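Local coordinates for E3 ubiquitin-protein ligase HERC2 (Homo sapiens, PDB 4L1M) that probably acts as an E3 ubiquitin ligase that passes ubiquitin to protein substrates through its HECT domain, the fragment here being its first RCC1-like propeller domain, at residues L174-R179 against M197-L202; G188-E193 against G246-K251. All coordinates share one frame; numbering follows the deposited sequence.

Contact 1 (L174-R179 against M197-L202); sequences LYTWGR and MLVAGL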
ATOM      1  N   LEU A 174      12.843  11.203  -3.652  1.00 40.74           N
ATOM      2  CA  LEU A 174      12.331   9.845  -3.745  1.00 37.72           C
ATOM      3  C   LEU A 174      13.470   8.897  -4.111  1.00 37.58           C
ATOM      4  O   LEU A 174      14.176   9.136  -5.071  1.00 37.08           O
ATOM      5  CB  LEU A 174      11.249   9.763  -4.812  1.00 36.13           C
ATOM      6  CG  LEU A 174      10.783   8.342  -5.110  1.00 34.53           C
ATOM      7  CD1 LEU A 174      10.172   7.719  -3.868  1.00 33.94           C
ATOM      8  CD2 LEU A 174       9.797   8.311  -6.259  1.00 33.35           C
ATOM      9  N   TYR A 175      13.628   7.827  -3.329  1.00 37.75           N
ATOM     10  CA  TYR A 175      14.661   6.810  -3.534  1.00 37.93           C
ATOM     11  C   TYR A 175      13.945   5.523  -3.832  1.00 37.22           C
ATOM     12  O   TYR A 175      12.952   5.231  -3.193  1.00 35.93           O
ATOM     13  CB  TYR A 175      15.542   6.651  -2.273  1.00 38.87           C
ATOM     14  CG  TYR A 175      16.477   7.826  -2.065  1.00 40.60           C
ATOM     15  CD1 TYR A 175      16.039   8.981  -1.445  1.00 41.23           C
ATOM     16  CD2 TYR A 175      17.777   7.791  -2.533  1.00 42.10           C
ATOM     17  CE1 TYR A 175      16.878  10.059  -1.272  1.00 43.37           C
ATOM     18  CE2 TYR A 175      18.623   8.867  -2.386  1.00 43.85           C
ATOM     19  CZ  TYR A 175      18.177  10.005  -1.752  1.00 44.95           C
ATOM     20  OH  TYR A 175      19.036  11.090  -1.591  1.00 45.84           O
ATOM     21  N   THR A 176      14.427   4.775  -4.821  1.00 38.15           N
ATOM     22  CA  THR A 176      13.889   3.460  -5.113  1.00 38.28           C
ATOM     23  C   THR A 176      15.030   2.464  -5.210  1.00 40.60           C
ATOM     24  O   THR A 176      16.175   2.854  -5.415  1.00 43.59           O
ATOM     25  CB  THR A 176      13.137   3.447  -6.441  1.00 38.65           C
ATOM     26  OG1 THR A 176      13.942   4.072  -7.445  1.00 38.82           O
ATOM     27  CG2 THR A 176      11.812   4.199  -6.320  1.00 37.65           C
ATOM     28  N   TRP A 177      14.731   1.179  -4.996  1.00 40.54           N
ATOM     29  CA  TRP A 177      15.744   0.117  -5.116  1.00 40.41           C
ATOM     30  C   TRP A 177      15.087  -1.250  -5.204  1.00 39.80           C
ATOM     31  O   TRP A 177      13.908  -1.399  -4.920  1.00 36.72           O
ATOM     32  CB  TRP A 177      16.771   0.183  -3.971  1.00 40.81           C
ATOM     33  CG  TRP A 177      16.230  -0.063  -2.580  1.00 40.31           C
ATOM     34  CD1 TRP A 177      16.311  -1.228  -1.863  1.00 40.27           C
ATOM     35  CD2 TRP A 177      15.547   0.874  -1.732  1.00 39.62           C
ATOM     36  NE1 TRP A 177      15.716  -1.080  -0.640  1.00 39.29           N
ATOM     37  CE2 TRP A 177      15.233   0.193  -0.529  1.00 38.79           C
ATOM     38  CE3 TRP A 177      15.152   2.215  -1.874  1.00 39.28           C
ATOM     39  CZ2 TRP A 177      14.562   0.811   0.531  1.00 38.88           C
ATOM     40  CZ3 TRP A 177      14.465   2.826  -0.818  1.00 39.57           C
ATOM     41  CH2 TRP A 177      14.193   2.128   0.373  1.00 38.70           C
ATOM     42  N   GLY A 178      15.869  -2.245  -5.609  1.00 43.16           N
ATOM     43  CA  GLY A 178      15.355  -3.612  -5.835  1.00 42.81           C
ATOM     44  C   GLY A 178      15.405  -3.947  -7.308  1.00 43.32           C
ATOM     45  O   GLY A 178      16.274  -3.459  -8.024  1.00 41.78           O
ATOM     46  N   ARG A 179      14.456  -4.764  -7.766  1.00 44.61           N
ATOM     47  CA  ARG A 179      14.425  -5.214  -9.167  1.00 44.50           C
ATOM     48  C   ARG A 179      14.104  -4.065 -10.076  1.00 43.49           C
ATOM     49  O   ARG A 179      13.339  -3.185  -9.727  1.00 40.72           O
ATOM     50  CB  ARG A 179      13.406  -6.315  -9.363  1.00 44.94           C
ATOM     51  CG  ARG A 179      13.782  -7.636  -8.724  1.00 46.85           C
ATOM     52  CD  ARG A 179      14.816  -8.370  -9.553  1.00 50.59           C
ATOM     53  NE  ARG A 179      15.053  -9.743  -9.056  1.00 54.14           N
ATOM     54  CZ  ARG A 179      16.028 -10.553  -9.492  1.00 52.86           C
ATOM     55  NH1 ARG A 179      16.890 -10.152 -10.420  1.00 52.62           N
ATOM     56  NH2 ARG A 179      16.151 -11.773  -8.999  1.00 53.75           N
ATOM     57  N   MET A 197      18.533   4.540  -4.504  1.00 44.99           N
ATOM     58  CA  MET A 197      19.011   5.472  -5.512  1.00 47.78           C
ATOM     59  C   MET A 197      17.991   6.562  -5.792  1.00 44.76           C
ATOM     60  O   MET A 197      16.817   6.286  -5.998  1.00 42.72           O
ATOM     61  CB  MET A 197      19.373   4.735  -6.796  1.00 51.20           C
ATOM     62  CG  MET A 197      20.086   5.605  -7.834  1.00 56.72           C
ATOM     63  SD  MET A 197      20.681   4.572  -9.185  1.00 65.66           S
ATOM     64  CE  MET A 197      20.775   5.783 -10.540  1.00 69.96           C
ATOM     65  N   LEU A 198      18.479   7.799  -5.807  1.00 45.36           N
ATOM     66  CA  LEU A 198      17.674   8.972  -6.060  1.00 45.46           C
ATOM     67  C   LEU A 198      16.976   8.881  -7.391  1.00 43.83           C
ATOM     68  O   LEU A 198      17.596   8.546  -8.392  1.00 44.74           O
ATOM     69  CB  LEU A 198      18.559  10.218  -6.059  1.00 48.72           C
ATOM     70  CG  LEU A 198      17.842  11.573  -6.258  1.00 50.35           C
ATOM     71  CD1 LEU A 198      16.871  11.844  -5.113  1.00 49.99           C
ATOM     72  CD2 LEU A 198      18.833  12.710  -6.366  1.00 52.36           C
ATOM     73  N   VAL A 199      15.683   9.177  -7.409  1.00 42.09           N
ATOM     74  CA  VAL A 199      14.973   9.318  -8.671  1.00 42.02           C
ATOM     75  C   VAL A 199      15.224  10.745  -9.214  1.00 44.14           C
ATOM     76  O   VAL A 199      14.470  11.685  -8.937  1.00 45.54           O
ATOM     77  CB  VAL A 199      13.468   8.993  -8.537  1.00 39.60           C
ATOM     78  CG1 VAL A 199      12.768   9.106  -9.878  1.00 39.48           C
ATOM     79  CG2 VAL A 199      13.284   7.592  -8.013  1.00 37.83           C
ATOM     80  N   ALA A 200      16.274  10.887 -10.012  1.00 45.63           N
ATOM     81  CA  ALA A 200      16.649  12.191 -10.603  1.00 48.40           C
ATOM     82  C   ALA A 200      15.517  12.920 -11.346  1.00 48.77           C
ATOM     83  O   ALA A 200      15.445  14.127 -11.313  1.00 50.30           O
ATOM     84  CB  ALA A 200      17.845  12.017 -11.543  1.00 48.89           C
ATOM     85  N   GLY A 201      14.657  12.179 -12.029  1.00 48.63           N
ATOM     86  CA  GLY A 201      13.592  12.786 -12.817  1.00 49.79           C
ATOM     87  C   GLY A 201      12.618  13.660 -12.048  1.00 50.55           C
ATOM     88  O   GLY A 201      11.907  14.468 -12.645  1.00 50.89           O
ATOM     89  N   LEU A 202      12.532  13.467 -10.732  1.00 50.71           N
ATOM     90  CA  LEU A 202      11.646  14.294  -9.893  1.00 51.97           C
ATOM     91  C   LEU A 202      12.409  15.292  -9.039  1.00 53.94           C
ATOM     92  O   LEU A 202      11.813  16.010  -8.282  1.00 54.33           O
ATOM     93  CB  LEU A 202      10.753  13.385  -9.029  1.00 50.30           C
ATOM     94  CG  LEU A 202       9.683  12.653  -9.850  1.00 48.50           C
ATOM     95  CD1 LEU A 202       9.116  11.466  -9.088  1.00 47.92           C
ATOM     96  CD2 LEU A 202       8.551  13.581 -10.244  1.00 50.05           C
TER
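Leu-174 and Val-199 meet where the third and fourth strands of one blade of a seven-bladed RCC1-type beta-propeller run antiparallel, strand 196-198 being an edge strand of the four-stranded sheet. Three backbone hydrogen bonds join them: Thr-176 N and O both pair with Met-197, and Val-199 N reaches Leu-174 O at 2.8 Å, approaching almost in line with the carbonyl (C=O...N angle 169°).

The contact is tight on its buried side, made by Leu-174, Val-199 and Thr-176. Leu-174 and Val-199 lie alongside each other, pointing the same way, with Leu-174 CG 3.9 Å from Val-199 CG2. That methyl also comes to 3.6 Å from Thr-176 OG1, whose hydroxyl is hydrogen-bonded to Leu-185 O, so a buried polar atom is satisfied beside an apolar one. With its CG beside the backbone N (chi1 -71°), Leu-202 sends CD1 to 4.3 Å from Leu-174 CD2. Trp-231, Val-207 and Val-210 of the next blade pack on Leu-174 and extend this hydrophobic layer from blade to blade. On the Thr-176 face, Met-197 holds an extended chain at the exposed margin.

The Tyr-175 face is more open: Tyr-175 and Leu-198, a non-hydrogen-bonded pair, are both partly exposed. The phenol turns its polar end to Glu-173 OE1, with which OH is hydrogen-bonded. Here a flat ring meets a branched side chain: Leu-198 CB stands 3.9 Å from Tyr-175 CE2, and Leu-198 CD1 sits 4.0 Å above the ring plane, displaced toward the rim near CZ.

Contact 2 (G188-E193 against G246-K251); sequences GSSEDE and GCKTPK. With SO4 (sulfate ion), chain E.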
ATOM      1  N   GLY A 188      15.768   5.308 -15.740  1.00 46.25           N
ATOM      2  CA  GLY A 188      16.109   5.289 -17.173  1.00 46.79           C
ATOM      3  C   GLY A 188      16.700   3.998 -17.706  1.00 46.95           C
ATOM      4  O   GLY A 188      17.229   3.965 -18.797  1.00 49.24           O
ATOM      5  N   SER A 189      16.621   2.926 -16.938  1.00 46.43           N
ATOM      6  CA  SER A 189      17.079   1.609 -17.399  1.00 45.18           C
ATOM      7  C   SER A 189      16.323   0.520 -16.637  1.00 42.81           C
ATOM      8  O   SER A 189      15.463   0.822 -15.835  1.00 41.76           O
ATOM      9  CB  SER A 189      18.593   1.460 -17.212  1.00 45.89           C
ATOM     10  OG  SER A 189      18.943   1.096 -15.886  1.00 44.97           O
ATOM     11  N   SER A 190      16.671  -0.725 -16.896  1.00 42.76           N
ATOM     12  CA  SER A 190      16.063  -1.868 -16.240  1.00 42.37           C
ATOM     13  C   SER A 190      16.986  -2.493 -15.204  1.00 42.23           C
ATOM     14  O   SER A 190      16.732  -3.609 -14.759  1.00 40.84           O
ATOM     15  CB  SER A 190      15.708  -2.932 -17.290  1.00 44.41           C
ATOM     16  OG  SER A 190      14.548  -2.567 -18.010  1.00 46.33           O
ATOM     17  N   GLU A 191      18.042  -1.776 -14.819  1.00 43.16           N
ATOM     18  CA  GLU A 191      19.077  -2.320 -13.928  1.00 43.90           C
ATOM     19  C   GLU A 191      18.576  -2.443 -12.514  1.00 42.81           C
ATOM     20  O   GLU A 191      17.937  -1.523 -11.996  1.00 42.89           O
ATOM     21  CB  GLU A 191      20.323  -1.434 -13.948  1.00 45.66           C
ATOM     22  CG  GLU A 191      20.933  -1.270 -15.339  1.00 47.44           C
ATOM     23  CD  GLU A 191      21.995  -0.195 -15.424  1.00 49.48           C
ATOM     24  OE1 GLU A 191      22.120   0.587 -14.459  1.00 50.60           O
ATOM     25  OE2 GLU A 191      22.703  -0.139 -16.456  1.00 49.55           O
ATOM     26  N   ASP A 192      18.838  -3.591 -11.893  1.00 43.68           N
ATOM     27  CA  ASP A 192      18.551  -3.781 -10.472  1.00 44.79           C
ATOM     28  C   ASP A 192      19.404  -2.825  -9.640  1.00 45.50           C
ATOM     29  O   ASP A 192      20.454  -2.411 -10.087  1.00 47.76           O
ATOM     30  CB  ASP A 192      18.861  -5.223 -10.058  1.00 46.31           C
ATOM     31  CG  ASP A 192      17.894  -6.236 -10.657  1.00 46.47           C
ATOM     32  OD1 ASP A 192      16.881  -5.828 -11.277  1.00 46.66           O
ATOM     33  OD2 ASP A 192      18.139  -7.446 -10.481  1.00 45.57           O
ATOM     34  N   GLU A 193      18.960  -2.478  -8.437  1.00 45.79           N
ATOM     35  CA  GLU A 193      19.790  -1.675  -7.510  1.00 46.93           C
ATOM     36  C   GLU A 193      19.624  -2.175  -6.087  1.00 46.45           C
ATOM     37  O   GLU A 193      18.516  -2.215  -5.554  1.00 48.68           O
ATOM     38  CB  GLU A 193      19.472  -0.180  -7.607  1.00 46.78           C
ATOM     39  CG  GLU A 193      19.944   0.510  -8.893  1.00 48.72           C
ATOM     40  CD  GLU A 193      21.458   0.403  -9.129  1.00 53.74           C
ATOM     41  OE1 GLU A 193      22.265   0.321  -8.154  1.00 58.40           O
ATOM     42  OE2 GLU A 193      21.872   0.420 -10.301  1.00 56.91           O
ATOM     43  N   GLY A 246       5.467   1.122 -21.946  1.00 40.26           N
ATOM     44  CA  GLY A 246       6.079   1.397 -20.655  1.00 40.59           C
ATOM     45  C   GLY A 246       6.975   2.610 -20.725  1.00 42.54           C
ATOM     46  O   GLY A 246       7.183   3.191 -21.794  1.00 45.51           O
ATOM     47  N   CYS A 247       7.538   2.989 -19.597  1.00 41.78           N
ATOM     48  CA  CYS A 247       8.602   3.967 -19.610  1.00 43.62           C
ATOM     49  C   CYS A 247       9.504   3.751 -18.414  1.00 43.45           C
ATOM     50  O   CYS A 247       9.088   3.154 -17.398  1.00 42.79           O
ATOM     51  CB  CYS A 247       8.027   5.383 -19.638  1.00 44.77           C
ATOM     52  SG  CYS A 247       7.132   5.902 -18.168  1.00 46.56           S
ATOM     53  N   LYS A 248      10.723   4.273 -18.512  1.00 43.19           N
ATOM     54  CA  LYS A 248      11.749   3.995 -17.519  1.00 44.00           C
ATOM     55  C   LYS A 248      12.143   5.193 -16.648  1.00 43.32           C
ATOM     56  O   LYS A 248      13.054   5.097 -15.833  1.00 42.93           O
ATOM     57  CB  LYS A 248      12.949   3.396 -18.230  1.00 46.73           C
ATOM     58  CG  LYS A 248      12.543   2.128 -18.933  1.00 48.17           C
ATOM     59  CD  LYS A 248      13.704   1.285 -19.375  1.00 52.19           C
ATOM     60  CE  LYS A 248      13.226   0.316 -20.440  1.00 54.38           C
ATOM     61  NZ  LYS A 248      14.185  -0.804 -20.571  1.00 59.78           N
ATOM     62  N   THR A 249      11.459   6.314 -16.836  1.00 42.99           N
ATOM     63  CA  THR A 249      11.646   7.498 -15.996  1.00 43.16           C
ATOM     64  C   THR A 249      10.256   8.090 -15.761  1.00 42.08           C
ATOM     65  O   THR A 249       9.353   7.846 -16.559  1.00 40.90           O
ATOM     66  CB  THR A 249      12.519   8.541 -16.686  1.00 44.44           C
ATOM     67  OG1 THR A 249      11.888   8.920 -17.900  1.00 46.36           O
ATOM     68  CG2 THR A 249      13.875   7.972 -17.022  1.00 44.65           C
ATOM     69  N   PRO A 250      10.072   8.837 -14.660  1.00 40.18           N
ATOM     70  CA  PRO A 250       8.762   9.391 -14.304  1.00 40.29           C
ATOM     71  C   PRO A 250       8.146  10.311 -15.347  1.00 41.76           C
ATOM     72  O   PRO A 250       8.842  11.162 -15.898  1.00 43.40           O
ATOM     73  CB  PRO A 250       9.059  10.228 -13.059  1.00 41.26           C
ATOM     74  CG  PRO A 250      10.307   9.654 -12.510  1.00 41.49           C
ATOM     75  CD  PRO A 250      11.104   9.175 -13.674  1.00 41.10           C
ATOM     76  N   LYS A 251       6.860  10.128 -15.604  1.00 40.96           N
ATOM     77  CA  LYS A 251       6.141  10.936 -16.550  1.00 43.27           C
ATOM     78  C   LYS A 251       4.790  11.342 -15.965  1.00 43.54           C
ATOM     79  O   LYS A 251       4.181  10.588 -15.236  1.00 43.60           O
ATOM     80  CB  LYS A 251       5.971  10.190 -17.873  1.00 44.73           C
ATOM     81  CG  LYS A 251       7.269  10.037 -18.666  1.00 49.21           C
ATOM     82  CD  LYS A 251       7.040   9.373 -20.023  1.00 50.81           C
ATOM     83  CE  LYS A 251       8.298   9.351 -20.908  1.00 54.40           C
TER
HETATM   84  S   SO4 E 802      11.936   6.574 -21.086  1.00 71.00           S
HETATM   85  O1  SO4 E 802      11.012   7.450 -20.335  1.00 63.30           O
HETATM   86  O2  SO4 E 802      11.256   5.395 -21.711  1.00 61.26           O
HETATM   87  O3  SO4 E 802      12.525   7.469 -22.115  1.00 72.62           O
HETATM   88  O4  SO4 E 802      13.056   6.084 -20.248  1.00 71.26           O
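Gly-188 and Lys-248 make the one backbone link between the loop 188-193 and the segment 246-251, a worked example of how neighbouring propeller blades can be tied at the surface by very few bonds. Gly-188 N donates to Lys-248 O at 2.7 Å, and the N-H stands well above the carbonyl plane, 41° out of it, instead of pointing at a lone pair.

Side-chain hydrogen bonding supplies a second tie. With CG beside its backbone N (chi1 -59°) and the rest of the chain extended, Lys-248 runs along the loop until NZ donates to Ser-190 OG at 3.1 Å. Next to this tie the loop makes an ST turn, in which Ser-189 OG accepts from Glu-191 N at 3.2 Å.

Van der Waals contact is slight. The aliphatic Lys-248 CD passes 3.9 Å from the backbone C of Ser-189, and the methyl CG2 of Thr-249 touches Gly-188 CA at 3.5 Å, against a glycine with a positive phi (78°).

Anion binding occupies Thr-249's other branch: OG1 donates to sulfate O1 at 3.0 Å, while Lys-248 N gives a weak bond of 3.4 Å to O2. Lys-251 CE also lies beside the ion, its NZ not being modelled. The sulfate probably came from the crystallisation liquor and marks a spot able to receive an anion.

In the fold, the 188-193 loop joins strands 174-178 and 196-198 of one blade, whereas 246-251 turns a corner at Lys-248 and Thr-249 before entering 250-252, an edge strand of the next blade; Cys-247 and Pro-250 rest on Trp-231 of the adjoining strand 228-232.

Overall arrangement
Contacts 1 and 2 lie about 9 Å apart between centres and interlock along the chain, for the loop of contact 2 leaves one strand of contact 1 and returns to the other. They also touch directly. Gly-178 N and Glu-193 O, 2.6 Å apart, probably form a hydrogen bond. A salt bridge of 3.0 Å joins Arg-179 NH1 to Asp-192 OD2. Farther along, Val-199 CG1 packs against Pro-250 CG at 3.6 Å. Contact 1 lies within a blade, whereas contact 2 bridges to the next. The sulfate belongs to contact 2 alone, and the HECT catalytic module is absent from this fragment.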